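Long-range contacts in SalCYP truncation (Salinispora tropica, PDB 7ABB), which belongs to the cytochrome P450 family of heme proteins and holds a heme c group within a predominantly helical fold: residues 76-81 and 228-233; 92-97 and 211-216; 188-193 and 224-229. All blocks are in the same frame, centred on the assembly; numbering follows the deposited sequence.

The three contacts lie on the same side of the chain's centre. Interactions 1 and 3 share helix 222-235, which probably corresponds to the first part of the long distal helix of P450s. Their centres are about 9 Å apart; interaction 1 uses Leu228, Thr230 and Val231 and interaction 3 uses Glu226 and Leu229, while Ser227 OG lies close to Ile79 N. Interaction 2 lies about 14 Å from interaction 1 and 16 Å from interaction 3, and meets both through Leu95 against Leu228. Along the chain the order is 76-81, 92-97, 188-193, 211-216, 224-229, 228-233, so interactions 2 and 3 interlock. Interactions 1 and 2 both reach the heme, and interaction 3 continues the packing outward from it.

Interaction 1: 76-81 and 228-233; sequences ERWIPL and LLTVLF. With HEC (heme c), chain B.
Ile79 turns its carbonyl oxygen onto the helix surface at Leu228 and Val231, where it is buried without a hydrogen-bonding partner anywhere in the model. Its nearest neighbours across the contact are carbons: Val231 CG2 at 3.3 Å, and Leu228 CA, whose C-H aims almost straight at Ile79 O (3.5 Å, 168° at the hydrogen). The peptide bond that follows, to Pro80, is cis. Val231 is the central residue of the contact. With CG1 anti to the backbone N (chi1 167°), its two methyls divide the loop between them: CG2 meets Trp78 CB at 3.7 Å and lies near the plane of the indole at its edge, while CG1 faces Pro80 CD at 4.2 Å. Farther out on the indole, Trp78 CZ3 touches Thr230 CG2 at 3.9 Å; Thr230 OG1 is bonded back to Glu226 O in its own helix. The loop then reaches a heme propionate: Pro80 CG lies 3.7 Å from the propionate carbon CGD of heme c, and Leu81 CA lies 3.3 Å from its O2D. Thus the contact is essentially apolar. The C-H contact from Leu228 CA may offer Ile79 O a weak electrostatic compensation, whereas Ile79 N probably bonds to Ser227 OG.

Interaction 2: 92-97 and 211-216; sequences RRRLAA and FDWEID. With HEC (heme c), chain B.
The Trp213 ring carries Arg94 on one face and Leu95 at its edge. Arg94 CB stands 3.4 Å from the centroid of the six-membered ring and only 3° off its normal, a CH-pi contact. A bend at chi2 (-109°) then lays the chain back across the five-membered ring, where Arg94 CD is 3.7 Å from Trp213 CG. Leu95 CD2 lies near the indole plane, 3.8 Å from Trp213 CH2, and Arg94 O comes within 3.4 Å of Trp213 CZ2. The side chains of Arg94 and Trp213 run roughly antiparallel past one another, with guanidinium and indole planes 35° apart. One face of that guanidinium has Glu214 N over its centre and Trp213 CA toward the rim; Glu214 N is buried with no partner in the model. Arg94 NH2 also lies 2.9 Å from Glu214 O. Two residues earlier on the helix, Arg92 NH1 donates to the heme c propionate oxygen O1D at 2.6 Å, the oxygen lying at the guanidinium edge in its plane; Gln341 O also accepts from NH1. This is consistent with the arginine-propionate link of the P450 C helix, to which helix 86-95 probably corresponds. Around this contact, strand 214-215 pairs with strand 218-219. Ile215 packs on Thr87, Glu90 and Trp91 of helix 86-95, Trp213 on Trp98 and Val220, and Leu95 on Leu228 of helix 222-235.

Interaction 3: 188-193 and 224-229; sequences EYVRRH and DRESLL
Helical segments 188-193 and 224-229 run at 122° between their N-to-C directions, their axes approaching to 9.3 Å, and the backbones come nearest at Val190 CA and Glu226 CA, 5.9 Å apart. At this crossing Val190 divides its methyls between two residues three positions apart on the helix, Glu226 and Leu229: CG1 packs on Leu229 CB at 3.8 Å, and CG2 on Glu226 CB at 4.0 Å. The Glu226 chain is extended beyond CG (chi2 170°), which carries its carboxylate across the aliphatic part of Arg191 at a slant, with OE1 3.4 Å from Arg191 CG. The opposite charges stay farther apart, Arg191 NH1 and Glu226 OE1 being 4.6 Å from each other, beyond a salt bridge. Arg191 is instead engaged within its own helix: NH2 forms a hydrogen-bonded salt bridge with Glu188 OE2 (2.6 Å, 165° at the hydrogen), in the guanidinium plane but from above the carboxylate plane. The electrostatic attraction to Glu226 is therefore probably secondary. At the other end, Leu229 CD1 meets the edge of the His193 ring, 4.2 Å from CD2. In the fold, this joins helix 182-199 to helix 222-235. Trp149 meets the rings of His193 and Tyr189 edge-to-face, while Thr207 of helix 206-210 touches both His193 and Leu229.

Interaction 1: 76-81 and 228-233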
loop_
_atom_site.group_PDB
_atom_site.type_symbol
_atom_site.label_atom_id
_atom_site.label_comp_id
_atom_site.label_asym_id
_atom_site.label_seq_id
_atom_site.Cartn_x
_atom_site.Cartn_y
_atom_site.Cartn_z
ATOM N N GLU A 76 13.008 12.979 10.169
ATOM C CA GLU A 76 11.754 13.221 10.872
ATOM C C GLU A 76 11.350 12.005 11.697
ATOM O O GLU A 76 12.009 10.965 11.652
ATOM C CB GLU A 76 10.646 13.565 9.882
ATOM C CG GLU A 76 10.969 14.716 8.951
ATOM C CD GLU A 76 11.423 14.244 7.583
ATOM O OE1 GLU A 76 12.214 13.280 7.518
ATOM O OE2 GLU A 76 10.979 14.831 6.572
ATOM N N ARG A 77 10.253 12.142 12.437
ATOM C CA ARG A 77 9.752 11.098 13.331
ATOM C C ARG A 77 8.321 10.752 12.913
ATOM O O ARG A 77 7.359 11.406 13.323
ATOM C CB ARG A 77 9.823 11.567 14.778
ATOM C CG ARG A 77 9.413 10.529 15.806
ATOM C CD ARG A 77 9.564 11.094 17.217
ATOM N NE ARG A 77 8.975 10.213 18.222
ATOM C CZ ARG A 77 9.639 9.286 18.904
ATOM N NH1 ARG A 77 10.940 9.104 18.707
ATOM N NH2 ARG A 77 8.998 8.536 19.791
ATOM N N TRP A 78 8.190 9.717 12.092
ATOM C CA TRP A 78 6.894 9.235 11.626
ATOM C C TRP A 78 6.632 7.898 12.309
ATOM O O TRP A 78 7.254 6.887 11.972
ATOM C CB TRP A 78 6.872 9.089 10.103
ATOM C CG TRP A 78 7.154 10.363 9.356
ATOM C CD1 TRP A 78 8.377 10.913 9.107
ATOM C CD2 TRP A 78 6.194 11.239 8.753
ATOM N NE1 TRP A 78 8.239 12.074 8.388
ATOM C CE2 TRP A 78 6.908 12.297 8.159
ATOM C CE3 TRP A 78 4.802 11.231 8.656
ATOM C CZ2 TRP A 78 6.279 13.333 7.478
ATOM C CZ3 TRP A 78 4.178 12.266 7.980
ATOM C CH2 TRP A 78 4.915 13.300 7.401
ATOM N N ILE A 79 5.718 7.899 13.268
ATOM C CA ILE A 79 5.441 6.701 14.062
ATOM C C ILE A 79 4.519 5.783 13.267
ATOM O O ILE A 79 3.413 6.214 12.896
ATOM C CB ILE A 79 4.793 7.088 15.386
ATOM C CG1 ILE A 79 5.725 7.984 16.210
ATOM C CG2 ILE A 79 4.377 5.840 16.162
ATOM C CD1 ILE A 79 6.888 7.260 16.818
ATOM N N PRO A 80 4.874 4.506 13.072
ATOM C CA PRO A 80 6.087 3.787 13.491
ATOM C C PRO A 80 7.135 3.625 12.394
ATOM O O PRO A 80 8.105 2.910 12.587
ATOM C CB PRO A 80 5.545 2.424 13.888
ATOM C CG PRO A 80 4.399 2.203 12.923
ATOM C CD PRO A 80 3.836 3.573 12.598
ATOM N N LEU A 81 6.927 4.295 11.259
ATOM C CA LEU A 81 7.684 4.004 10.043
ATOM C C LEU A 81 9.188 4.243 10.209
ATOM O O LEU A 81 10.006 3.476 9.682
ATOM C CB LEU A 81 7.115 4.858 8.911
ATOM C CG LEU A 81 7.503 4.574 7.461
ATOM C CD1 LEU A 81 7.183 3.142 7.031
ATOM C CD2 LEU A 81 6.779 5.576 6.575
ATOM N N LEU A 228 1.320 9.144 14.687
ATOM C CA LEU A 228 0.719 7.859 14.342
ATOM C C LEU A 228 -0.501 8.035 13.443
ATOM O O LEU A 228 -0.617 7.391 12.399
ATOM C CB LEU A 228 0.329 7.108 15.615
ATOM C CG LEU A 228 -0.502 5.839 15.398
ATOM C CD1 LEU A 228 0.287 4.768 14.652
ATOM C CD2 LEU A 228 -1.007 5.320 16.739
ATOM N N LEU A 229 -1.422 8.905 13.852
ATOM C CA LEU A 229 -2.653 9.106 13.094
ATOM C C LEU A 229 -2.358 9.652 11.710
ATOM O O LEU A 229 -3.018 9.277 10.738
ATOM C CB LEU A 229 -3.586 10.053 13.863
ATOM C CG LEU A 229 -4.174 9.432 15.132
ATOM C CD1 LEU A 229 -4.943 10.481 15.957
ATOM C CD2 LEU A 229 -5.087 8.261 14.794
ATOM N N THR A 230 -1.358 10.529 11.602
ATOM C CA THR A 230 -0.956 11.033 10.292
ATOM C C THR A 230 -0.425 9.909 9.413
ATOM O O THR A 230 -0.772 9.815 8.231
ATOM C CB THR A 230 0.096 12.132 10.455
ATOM O OG1 THR A 230 -0.432 13.162 11.302
ATOM C CG2 THR A 230 0.462 12.743 9.111
ATOM N N VAL A 231 0.436 9.051 9.968
ATOM C CA VAL A 231 0.987 7.947 9.179
ATOM C C VAL A 231 -0.112 7.006 8.718
ATOM O O VAL A 231 -0.128 6.555 7.566
ATOM C CB VAL A 231 2.055 7.199 10.003
ATOM C CG1 VAL A 231 2.407 5.876 9.355
ATOM C CG2 VAL A 231 3.284 8.054 10.168
ATOM N N LEU A 232 -1.066 6.702 9.604
ATOM C CA LEU A 232 -2.160 5.829 9.214
ATOM C C LEU A 232 -2.939 6.413 8.053
ATOM O O LEU A 232 -3.315 5.684 7.131
ATOM C CB LEU A 232 -3.078 5.583 10.407
ATOM C CG LEU A 232 -2.445 4.707 11.484
ATOM C CD1 LEU A 232 -3.336 4.624 12.687
ATOM C CD2 LEU A 232 -2.182 3.302 10.981
ATOM N N PHE A 233 -3.184 7.723 8.073
ATOM C CA PHE A 233 -3.890 8.345 6.956
ATOM C C PHE A 233 -3.071 8.245 5.679
ATOM O O PHE A 233 -3.600 7.903 4.617
ATOM C CB PHE A 233 -4.197 9.804 7.266
ATOM C CG PHE A 233 -4.941 10.506 6.163
ATOM C CD1 PHE A 233 -6.313 10.448 6.104
ATOM C CD2 PHE A 233 -4.265 11.228 5.194
ATOM C CE1 PHE A 233 -7.003 11.088 5.079
ATOM C CE2 PHE A 233 -4.966 11.883 4.172
ATOM C CZ PHE A 233 -6.319 11.809 4.131
HETATM FE FE HEC B . 1.184 -0.556 4.436
HETATM C CHA HEC B . 4.244 -0.251 5.983
HETATM C CHB HEC B . 2.789 -1.702 1.635
HETATM C CHC HEC B . -1.856 -0.905 2.890
HETATM C CHD HEC B . -0.362 0.928 7.082
HETATM N NA HEC B . 3.106 -0.884 3.921
HETATM C C1A HEC B . 4.246 -0.746 4.713
HETATM C C2A HEC B . 5.437 -1.176 4.009
HETATM C C3A HEC B . 5.004 -1.587 2.803
HETATM C C4A HEC B . 3.575 -1.410 2.733
HETATM C CMA HEC B . 5.844 -2.128 1.632
HETATM C CAA HEC B . 6.906 -1.200 4.563
HETATM C CBA HEC B . 7.670 0.101 4.351
HETATM C CGA HEC B . 9.089 -0.047 4.871
HETATM O O1A HEC B . 9.772 1.003 4.858
HETATM O O2A HEC B . 9.473 -1.180 5.266
HETATM N NB HEC B . 0.586 -1.125 2.605
HETATM C C1B HEC B . 1.398 -1.611 1.598
HETATM C C2B HEC B . 0.549 -2.021 0.520
HETATM C C3B HEC B . -0.732 -1.824 0.880
HETATM C C4B HEC B . -0.734 -1.239 2.176
HETATM C CMB HEC B . 1.139 -2.624 -0.771
HETATM C CAB HEC B . -2.049 -2.038 0.179
HETATM C CBB HEC B . -2.025 -2.909 -1.034
HETATM N NC HEC B . -0.733 -0.045 4.899
HETATM C C1C HEC B . -1.843 -0.368 4.154
HETATM C C2C HEC B . -3.024 -0.021 4.899
HETATM C C3C HEC B . -2.634 0.491 6.088
HETATM C C4C HEC B . -1.190 0.494 6.079
HETATM C CMC HEC B . -4.447 -0.252 4.387
HETATM C CAC HEC B . -3.449 1.056 7.264
HETATM C CBC HEC B . -4.921 0.675 7.413
HETATM N ND HEC B . 1.829 0.207 6.164
HETATM C C1D HEC B . 0.987 0.773 7.121
HETATM C C2D HEC B . 1.790 1.174 8.233
HETATM C C3D HEC B . 3.205 0.832 7.925
HETATM C C4D HEC B . 3.138 0.209 6.620
HETATM C CMD HEC B . 1.265 1.856 9.503
HETATM C CAD HEC B . 4.452 1.067 8.794
HETATM C CBD HEC B . 4.680 -0.178 9.615
HETATM C CGD HEC B . 5.959 -0.045 10.418
HETATM O O1D HEC B . 6.161 -0.840 11.361
HETATM O O2D HEC B . 6.751 0.862 10.093
#

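Interaction 2: 92-97 and 211-216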
loop_
_atom_site.group_PDB
_atom_site.type_symbol
_atom_site.label_atom_id
_atom_site.label_comp_id
_atom_site.label_asym_id
_atom_site.label_seq_id
_atom_site.Cartn_x
_atom_site.Cartn_y
_atom_site.Cartn_z
ATOM N N ARG A 92 4.486 -1.568 17.709
ATOM C CA ARG A 92 3.795 -2.593 16.935
ATOM C C ARG A 92 2.980 -3.507 17.849
ATOM O O ARG A 92 1.866 -3.908 17.491
ATOM C CB ARG A 92 4.785 -3.390 16.082
ATOM C CG ARG A 92 5.359 -2.585 14.904
ATOM C CD ARG A 92 4.304 -2.166 13.891
ATOM N NE ARG A 92 3.669 -3.314 13.246
ATOM C CZ ARG A 92 3.912 -3.700 11.988
ATOM N NH1 ARG A 92 4.775 -3.029 11.238
ATOM N NH2 ARG A 92 3.295 -4.764 11.483
ATOM N N ARG A 93 3.499 -3.828 19.037
ATOM C CA ARG A 93 2.738 -4.664 19.967
ATOM C C ARG A 93 1.455 -3.969 20.399
ATOM O O ARG A 93 0.402 -4.608 20.500
ATOM C CB ARG A 93 3.580 -5.036 21.196
ATOM C CG ARG A 93 4.655 -6.067 20.900
ATOM C CD ARG A 93 5.267 -6.635 22.173
ATOM N NE ARG A 93 6.005 -5.619 22.921
ATOM C CZ ARG A 93 7.302 -5.672 23.217
ATOM N NH1 ARG A 93 7.859 -4.681 23.905
ATOM N NH2 ARG A 93 8.046 -6.709 22.849
ATOM N N ARG A 94 1.530 -2.668 20.700
ATOM C CA ARG A 94 0.338 -1.937 21.126
ATOM C C ARG A 94 -0.685 -1.843 20.004
ATOM O O ARG A 94 -1.895 -1.947 20.253
ATOM C CB ARG A 94 0.721 -0.541 21.616
ATOM C CG ARG A 94 1.756 -0.521 22.760
ATOM C CD ARG A 94 1.176 -0.129 24.027
ATOM N NE ARG A 94 2.150 -0.147 25.124
ATOM C CZ ARG A 94 1.816 -0.301 26.397
ATOM N NH1 ARG A 94 0.542 -0.452 26.733
ATOM N NH2 ARG A 94 2.758 -0.307 27.331
ATOM N N LEU A 95 -0.225 -1.624 18.769
ATOM C CA LEU A 95 -1.120 -1.426 17.629
ATOM C C LEU A 95 -1.751 -2.719 17.134
ATOM O O LEU A 95 -2.804 -2.673 16.482
ATOM C CB LEU A 95 -0.340 -0.789 16.481
ATOM C CG LEU A 95 0.055 0.673 16.666
ATOM C CD1 LEU A 95 1.168 1.053 15.711
ATOM C CD2 LEU A 95 -1.165 1.568 16.469
ATOM N N ALA A 96 -1.141 -3.862 17.432
ATOM C CA ALA A 96 -1.438 -5.099 16.718
ATOM C C ALA A 96 -2.925 -5.432 16.731
ATOM O O ALA A 96 -3.475 -5.855 15.705
ATOM C CB ALA A 96 -0.611 -6.247 17.310
ATOM N N ALA A 97 -3.600 -5.239 17.868
ATOM C CA ALA A 97 -4.987 -5.672 18.005
ATOM C C ALA A 97 -5.906 -5.015 16.985
ATOM O O ALA A 97 -6.958 -5.576 16.640
ATOM C CB ALA A 97 -5.514 -5.365 19.410
ATOM N N PHE A 211 -4.327 6.795 25.070
ATOM C CA PHE A 211 -4.174 7.618 26.257
ATOM C C PHE A 211 -3.660 6.806 27.438
ATOM O O PHE A 211 -3.147 7.383 28.402
ATOM C CB PHE A 211 -5.510 8.295 26.577
ATOM C CG PHE A 211 -5.925 9.306 25.547
ATOM C CD1 PHE A 211 -5.038 10.270 25.109
ATOM C CD2 PHE A 211 -7.195 9.277 25.000
ATOM C CE1 PHE A 211 -5.405 11.190 24.165
ATOM C CE2 PHE A 211 -7.571 10.203 24.048
ATOM C CZ PHE A 211 -6.673 11.153 23.621
ATOM N N ASP A 212 -3.765 5.482 27.371
ATOM C CA ASP A 212 -3.254 4.613 28.418
ATOM C C ASP A 212 -1.908 3.997 28.070
ATOM O O ASP A 212 -1.368 3.241 28.886
ATOM C CB ASP A 212 -4.254 3.492 28.708
ATOM C CG ASP A 212 -5.548 4.015 29.285
ATOM O OD1 ASP A 212 -5.480 4.982 30.071
ATOM O OD2 ASP A 212 -6.619 3.471 28.945
ATOM N N TRP A 213 -1.349 4.316 26.905
ATOM C CA TRP A 213 -0.141 3.647 26.436
ATOM C C TRP A 213 1.109 4.282 27.019
ATOM O O TRP A 213 1.221 5.507 27.129
ATOM C CB TRP A 213 -0.021 3.687 24.914
ATOM C CG TRP A 213 -0.992 2.815 24.179
ATOM C CD1 TRP A 213 -2.007 2.079 24.726
ATOM C CD2 TRP A 213 -1.050 2.593 22.768
ATOM N NE1 TRP A 213 -2.692 1.415 23.748
ATOM C CE2 TRP A 213 -2.146 1.724 22.527
ATOM C CE3 TRP A 213 -0.299 3.054 21.681
ATOM C CZ2 TRP A 213 -2.483 1.284 21.248
ATOM C CZ3 TRP A 213 -0.645 2.624 20.404
ATOM C CH2 TRP A 213 -1.732 1.751 20.197
ATOM N N GLU A 214 2.060 3.423 27.353
ATOM C CA GLU A 214 3.427 3.819 27.654
ATOM C C GLU A 214 4.341 3.154 26.638
ATOM O O GLU A 214 4.064 2.052 26.152
ATOM C CB GLU A 214 3.847 3.431 29.065
ATOM C CG GLU A 214 3.359 4.421 30.121
ATOM C CD GLU A 214 3.869 4.110 31.513
ATOM O OE1 GLU A 214 3.490 4.832 32.455
ATOM O OE2 GLU A 214 4.655 3.151 31.662
ATOM N N ILE A 215 5.407 3.860 26.288
ATOM C CA ILE A 215 6.447 3.334 25.421
ATOM C C ILE A 215 7.763 3.609 26.122
ATOM O O ILE A 215 8.063 4.765 26.447
ATOM C CB ILE A 215 6.431 3.978 24.027
ATOM C CG1 ILE A 215 5.115 3.688 23.305
ATOM C CG2 ILE A 215 7.609 3.497 23.198
ATOM C CD1 ILE A 215 4.920 2.246 22.834
ATOM N N ASP A 216 8.534 2.556 26.373
ATOM C CA ASP A 216 9.819 2.692 27.055
ATOM C C ASP A 216 9.636 3.297 28.447
ATOM O O ASP A 216 10.453 4.100 28.906
ATOM C CB ASP A 216 10.785 3.538 26.221
ATOM C CG ASP A 216 12.243 3.226 26.500
ATOM O OD1 ASP A 216 12.537 2.286 27.267
ATOM O OD2 ASP A 216 13.108 3.937 25.945
HETATM FE FE HEC B . 1.184 -0.556 4.436
HETATM C CHA HEC B . 4.244 -0.251 5.983
HETATM C CHB HEC B . 2.789 -1.702 1.635
HETATM C CHC HEC B . -1.856 -0.905 2.890
HETATM C CHD HEC B . -0.362 0.928 7.082
HETATM N NA HEC B . 3.106 -0.884 3.921
HETATM C C1A HEC B . 4.246 -0.746 4.713
HETATM C C2A HEC B . 5.437 -1.176 4.009
HETATM C C3A HEC B . 5.004 -1.587 2.803
HETATM C C4A HEC B . 3.575 -1.410 2.733
HETATM C CMA HEC B . 5.844 -2.128 1.632
HETATM C CAA HEC B . 6.906 -1.200 4.563
HETATM C CBA HEC B . 7.670 0.101 4.351
HETATM C CGA HEC B . 9.089 -0.047 4.871
HETATM O O1A HEC B . 9.772 1.003 4.858
HETATM O O2A HEC B . 9.473 -1.180 5.266
HETATM N NB HEC B . 0.586 -1.125 2.605
HETATM C C1B HEC B . 1.398 -1.611 1.598
HETATM C C2B HEC B . 0.549 -2.021 0.520
HETATM C C3B HEC B . -0.732 -1.824 0.880
HETATM C C4B HEC B . -0.734 -1.239 2.176
HETATM C CMB HEC B . 1.139 -2.624 -0.771
HETATM C CAB HEC B . -2.049 -2.038 0.179
HETATM C CBB HEC B . -2.025 -2.909 -1.034
HETATM N NC HEC B . -0.733 -0.045 4.899
HETATM C C1C HEC B . -1.843 -0.368 4.154
HETATM C C2C HEC B . -3.024 -0.021 4.899
HETATM C C3C HEC B . -2.634 0.491 6.088
HETATM C C4C HEC B . -1.190 0.494 6.079
HETATM C CMC HEC B . -4.447 -0.252 4.387
HETATM C CAC HEC B . -3.449 1.056 7.264
HETATM C CBC HEC B . -4.921 0.675 7.413
HETATM N ND HEC B . 1.829 0.207 6.164
HETATM C C1D HEC B . 0.987 0.773 7.121
HETATM C C2D HEC B . 1.790 1.174 8.233
HETATM C C3D HEC B . 3.205 0.832 7.925
HETATM C C4D HEC B . 3.138 0.209 6.620
HETATM C CMD HEC B . 1.265 1.856 9.503
HETATM C CAD HEC B . 4.452 1.067 8.794
HETATM C CBD HEC B . 4.680 -0.178 9.615
HETATM C CGD HEC B . 5.959 -0.045 10.418
HETATM O O1D HEC B . 6.161 -0.840 11.361
HETATM O O2D HEC B . 6.751 0.862 10.093
#

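Interaction 3: 188-193 and 224-229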
loop_
_atom_site.group_PDB
_atom_site.type_symbol
_atom_site.label_atom_id
_atom_site.label_comp_id
_atom_site.label_asym_id
_atom_site.label_seq_id
_atom_site.Cartn_x
_atom_site.Cartn_y
_atom_site.Cartn_z
ATOM N N GLU A 188 -4.251 19.499 11.342
ATOM C CA GLU A 188 -5.308 20.058 12.181
ATOM C C GLU A 188 -6.370 19.008 12.472
ATOM O O GLU A 188 -6.876 18.915 13.596
ATOM C CB GLU A 188 -5.935 21.277 11.503
ATOM C CG GLU A 188 -5.378 22.608 11.966
ATOM C CD GLU A 188 -5.816 22.973 13.378
ATOM O OE1 GLU A 188 -6.879 22.491 13.825
ATOM O OE2 GLU A 188 -5.093 23.745 14.042
ATOM N N TYR A 189 -6.712 18.199 11.468
ATOM C CA TYR A 189 -7.726 17.169 11.662
ATOM C C TYR A 189 -7.322 16.187 12.758
ATOM O O TYR A 189 -8.113 15.891 13.658
ATOM C CB TYR A 189 -7.994 16.431 10.351
ATOM C CG TYR A 189 -9.070 15.394 10.519
ATOM C CD1 TYR A 189 -10.410 15.743 10.439
ATOM C CD2 TYR A 189 -8.753 14.077 10.796
ATOM C CE1 TYR A 189 -11.396 14.802 10.604
ATOM C CE2 TYR A 189 -9.746 13.122 10.949
ATOM C CZ TYR A 189 -11.065 13.502 10.867
ATOM O OH TYR A 189 -12.044 12.557 11.032
ATOM N N VAL A 190 -6.092 15.668 12.708
ATOM C CA VAL A 190 -5.695 14.690 13.723
ATOM C C VAL A 190 -5.589 15.339 15.100
ATOM O O VAL A 190 -5.882 14.693 16.112
ATOM C CB VAL A 190 -4.381 13.970 13.359
ATOM C CG1 VAL A 190 -4.503 13.265 12.002
ATOM C CG2 VAL A 190 -3.208 14.917 13.392
ATOM N N ARG A 191 -5.175 16.614 15.168
ATOM C CA ARG A 191 -5.177 17.335 16.441
ATOM C C ARG A 191 -6.585 17.420 17.006
ATOM O O ARG A 191 -6.802 17.200 18.204
ATOM C CB ARG A 191 -4.612 18.742 16.252
ATOM C CG ARG A 191 -3.116 18.813 16.257
ATOM C CD ARG A 191 -2.633 20.184 16.699
ATOM N NE ARG A 191 -3.020 21.225 15.751
ATOM C CZ ARG A 191 -2.357 21.505 14.634
ATOM N NH1 ARG A 191 -1.264 20.825 14.314
ATOM N NH2 ARG A 191 -2.787 22.468 13.833
ATOM N N ARG A 192 -7.554 17.745 16.151
ATOM C CA ARG A 192 -8.938 17.823 16.597
ATOM C C ARG A 192 -9.467 16.453 17.010
ATOM O O ARG A 192 -10.256 16.359 17.959
ATOM C CB ARG A 192 -9.813 18.441 15.502
ATOM C CG ARG A 192 -9.644 19.956 15.309
ATOM C CD ARG A 192 -10.641 20.481 14.271
ATOM N NE ARG A 192 -10.772 21.944 14.262
ATOM C CZ ARG A 192 -10.525 22.738 13.216
ATOM N NH1 ARG A 192 -10.693 24.053 13.335
ATOM N NH2 ARG A 192 -10.122 22.243 12.050
ATOM N N HIS A 193 -9.038 15.384 16.331
ATOM C CA HIS A 193 -9.500 14.049 16.691
ATOM C C HIS A 193 -8.971 13.644 18.063
ATOM O O HIS A 193 -9.701 13.082 18.886
ATOM C CB HIS A 193 -9.068 13.027 15.634
ATOM C CG HIS A 193 -9.661 11.673 15.852
ATOM N ND1 HIS A 193 -11.020 11.443 15.787
ATOM C CD2 HIS A 193 -9.090 10.493 16.192
ATOM C CE1 HIS A 193 -11.256 10.170 16.053
ATOM N NE2 HIS A 193 -10.101 9.571 16.294
ATOM N N ASP A 224 3.404 12.161 19.385
ATOM C CA ASP A 224 3.492 10.834 18.783
ATOM C C ASP A 224 2.109 10.319 18.395
ATOM O O ASP A 224 1.960 9.660 17.361
ATOM C CB ASP A 224 4.190 9.856 19.730
ATOM C CG ASP A 224 5.724 9.996 19.721
ATOM O OD1 ASP A 224 6.280 10.701 18.850
ATOM O OD2 ASP A 224 6.380 9.386 20.594
ATOM N N ARG A 225 1.083 10.618 19.202
ATOM C CA ARG A 225 -0.291 10.290 18.824
ATOM C C ARG A 225 -0.638 10.898 17.479
ATOM O O ARG A 225 -1.192 10.232 16.604
ATOM C CB ARG A 225 -1.292 10.796 19.865
ATOM C CG ARG A 225 -1.450 9.891 21.045
ATOM C CD ARG A 225 -2.526 10.348 22.026
ATOM N NE ARG A 225 -2.308 9.616 23.265
ATOM C CZ ARG A 225 -1.541 10.020 24.261
ATOM N NH1 ARG A 225 -0.974 11.220 24.244
ATOM N NH2 ARG A 225 -1.386 9.241 25.318
ATOM N N GLU A 226 -0.340 12.184 17.316
ATOM C CA GLU A 226 -0.634 12.855 16.059
ATOM C C GLU A 226 0.204 12.278 14.933
ATOM O O GLU A 226 -0.278 12.113 13.808
ATOM C CB GLU A 226 -0.381 14.354 16.218
ATOM C CG GLU A 226 -1.320 15.003 17.199
ATOM C CD GLU A 226 -0.911 16.415 17.542
ATOM O OE1 GLU A 226 -0.225 17.045 16.711
ATOM O OE2 GLU A 226 -1.278 16.900 18.637
ATOM N N SER A 227 1.468 11.964 15.217
ATOM C CA SER A 227 2.293 11.329 14.193
ATOM C C SER A 227 1.686 10.007 13.734
ATOM O O SER A 227 1.522 9.764 12.529
ATOM C CB SER A 227 3.701 11.119 14.734
ATOM O OG SER A 227 4.511 10.543 13.737
ATOM N N LEU A 228 1.320 9.144 14.687
ATOM C CA LEU A 228 0.719 7.859 14.342
ATOM C C LEU A 228 -0.501 8.035 13.443
ATOM O O LEU A 228 -0.617 7.391 12.399
ATOM C CB LEU A 228 0.329 7.108 15.615
ATOM C CG LEU A 228 -0.502 5.839 15.398
ATOM C CD1 LEU A 228 0.287 4.768 14.652
ATOM C CD2 LEU A 228 -1.007 5.320 16.739
ATOM N N LEU A 229 -1.422 8.905 13.852
ATOM C CA LEU A 229 -2.653 9.106 13.094
ATOM C C LEU A 229 -2.358 9.652 11.710
ATOM O O LEU A 229 -3.018 9.277 10.738
ATOM C CB LEU A 229 -3.586 10.053 13.863
ATOM C CG LEU A 229 -4.174 9.432 15.132
ATOM C CD1 LEU A 229 -4.943 10.481 15.957
ATOM C CD2 LEU A 229 -5.087 8.261 14.794
#